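Local coordinates for ESAT-6-like protein MAB_3112 (Mycobacterium abscessus, PDB 4I0X), which is of unknown function but, as a WXG100-family ESAT-6-like protein, forms a complex with its partner MAB_3113 and is probably secreted, at residues 28-33 with 43-48. The protein carries 4 engineered substitutions. Numbering follows the deposited sequence.
Sequences RDVQSL and DAYRSG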
loop_
_atom_site.group_PDB
_atom_site.type_symbol
_atom_site.label_atom_id
_atom_site.label_comp_id
_atom_site.label_asym_id
_atom_site.label_seq_id
_atom_site.Cartn_x
_atom_site.Cartn_y
_atom_site.Cartn_z
ATOM N N ARG A 28 6.256 2.403 13.069
ATOM C CA ARG A 28 6.960 2.240 14.323
ATOM C C ARG A 28 8.326 1.560 14.129
ATOM O O ARG A 28 9.348 1.975 14.702
ATOM C CB ARG A 28 6.093 1.479 15.304
ATOM C CG ARG A 28 4.877 2.298 15.770
ATOM C CD ARG A 28 4.143 1.622 16.908
ATOM N NE ARG A 28 3.506 0.365 16.528
ATOM C CZ ARG A 28 2.259 0.255 16.061
ATOM N NH1 ARG A 28 1.506 1.335 15.876
ATOM N NH2 ARG A 28 1.764 -0.943 15.754
ATOM N N ASP A 29 8.353 0.531 13.314
ATOM C CA ASP A 29 9.606 -0.190 13.069
ATOM C C ASP A 29 10.637 0.715 12.412
ATOM O O ASP A 29 11.812 0.757 12.815
ATOM C CB ASP A 29 9.381 -1.363 12.133
ATOM C CG ASP A 29 8.604 -2.499 12.760
ATOM O OD1 ASP A 29 8.447 -2.556 13.999
ATOM O OD2 ASP A 29 8.169 -3.369 11.985
ATOM N N VAL A 30 10.205 1.428 11.380
ATOM C CA VAL A 30 11.092 2.307 10.645
ATOM C C VAL A 30 11.640 3.375 11.532
ATOM O O VAL A 30 12.845 3.587 11.543
ATOM C CB VAL A 30 10.430 2.955 9.432
ATOM C CG1 VAL A 30 11.355 4.043 8.871
ATOM C CG2 VAL A 30 10.126 1.899 8.371
ATOM N N GLN A 31 10.769 4.082 12.251
ATOM C CA GLN A 31 11.237 5.115 13.168
ATOM C C GLN A 31 12.237 4.560 14.191
ATOM O O GLN A 31 13.146 5.269 14.586
ATOM C CB GLN A 31 10.081 5.784 13.922
ATOM C CG GLN A 31 9.079 6.493 13.015
ATOM C CD GLN A 31 9.741 7.324 11.916
ATOM O OE1 GLN A 31 10.723 8.048 12.149
ATOM N NE2 GLN A 31 9.195 7.228 10.707
ATOM N N SER A 32 12.084 3.309 14.626
ATOM C CA SER A 32 13.007 2.798 15.653
ATOM C C SER A 32 14.433 2.687 15.095
ATOM O O SER A 32 15.399 2.633 15.874
ATOM C CB SER A 32 12.554 1.437 16.202
ATOM O OG SER A 32 12.827 0.404 15.258
ATOM N N LEU A 33 14.580 2.617 13.771
ATOM C CA LEU A 33 15.940 2.461 13.216
ATOM C C LEU A 33 16.809 3.706 13.390
ATOM O O LEU A 33 18.032 3.611 13.402
ATOM C CB LEU A 33 15.895 2.125 11.739
ATOM C CG LEU A 33 15.233 0.811 11.374
ATOM C CD1 LEU A 33 15.138 0.825 9.866
ATOM C CD2 LEU A 33 16.022 -0.405 11.911
ATOM N N ASP A 43 18.977 8.995 5.888
ATOM C CA ASP A 43 18.157 10.121 5.499
ATOM C C ASP A 43 17.321 9.738 4.309
ATOM O O ASP A 43 16.132 10.079 4.223
ATOM C CB ASP A 43 19.020 11.349 5.152
ATOM C CG ASP A 43 19.657 11.992 6.388
ATOM O OD1 ASP A 43 19.172 11.733 7.516
ATOM O OD2 ASP A 43 20.640 12.755 6.241
ATOM N N ALA A 44 17.943 9.039 3.367
ATOM C CA ALA A 44 17.243 8.617 2.151
ATOM C C ALA A 44 16.171 7.574 2.497
ATOM O O ALA A 44 15.087 7.580 1.936
ATOM C CB ALA A 44 18.232 8.053 1.143
ATOM N N TYR A 45 16.475 6.688 3.430
ATOM C CA TYR A 45 15.512 5.700 3.897
ATOM C C TYR A 45 14.293 6.369 4.535
ATOM O O TYR A 45 13.151 6.030 4.250
ATOM C CB TYR A 45 16.188 4.787 4.911
ATOM C CG TYR A 45 15.457 3.480 5.172
ATOM C CD1 TYR A 45 14.500 3.385 6.158
ATOM C CD2 TYR A 45 15.788 2.337 4.482
ATOM C CE1 TYR A 45 13.879 2.191 6.438
ATOM C CE2 TYR A 45 15.155 1.154 4.728
ATOM C CZ TYR A 45 14.205 1.077 5.730
ATOM O OH TYR A 45 13.593 -0.140 6.001
ATOM N N ARG A 46 14.544 7.313 5.429
ATOM C CA ARG A 46 13.468 8.100 5.999
ATOM C C ARG A 46 12.564 8.756 4.946
ATOM O O ARG A 46 11.365 8.742 5.097
ATOM C CB ARG A 46 14.013 9.155 6.956
ATOM C CG ARG A 46 12.907 9.980 7.593
ATOM C CD ARG A 46 13.459 11.148 8.366
ATOM N NE ARG A 46 14.444 10.771 9.369
ATOM C CZ ARG A 46 14.203 10.657 10.678
ATOM N NH1 ARG A 46 12.982 10.866 11.175
ATOM N NH2 ARG A 46 15.201 10.332 11.505
ATOM N N SER A 47 13.111 9.339 3.877
ATOM C CA SER A 47 12.233 9.959 2.918
ATOM C C SER A 47 11.565 8.917 1.963
ATOM O O SER A 47 10.465 9.115 1.514
ATOM C CB SER A 47 12.915 11.131 2.200
ATOM O OG SER A 47 13.846 10.716 1.247
ATOM N N GLY A 48 12.202 7.769 1.745
ATOM C CA GLY A 48 11.561 6.662 1.086
ATOM C C GLY A 48 10.331 6.158 1.837
ATOM O O GLY A 48 9.288 5.905 1.239
#
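Tyr45 reaches from helix 40-72 toward Val30 and Leu33 near the end of helix 4-32, and both apolar contacts between the segments end on its ring. The bond to CB is directed toward segment 28-33, and CG lies anti to the backbone N (chi1 -163°), which directs the ring toward helix 4-32. Along the ring, Tyr45 CE1 does the touching: Val30 CG1 meets it at the ring edge, in plane, 4.0 Å away, while Leu33 CD1 approaches the same carbon obliquely at 3.9 Å. Trp37, the tryptophan of the WXG motif in the connection between the helices, meets the ring edge-to-face. The two antiparallel helices form the helical hairpin of the WXG100 fold, and this contact lies near its turn, where Val30 and Arg46 have their CA atoms 7.8 Å apart. At the tip, Tyr45 OH is hydrogen-bonded to Thr20 OG1 of the MAB_3113 chain, while Met79 of that chain packs on the tyrosine. On the more exposed flank, Gln31 bends at chi2 (-44°) and brings OE1 within 3.7 Å of Arg46 NH1, a loose polar approach with amide and guanidinium planes 51° apart. The Arg46 guanidinium also makes a cation-pi contact with Phe34.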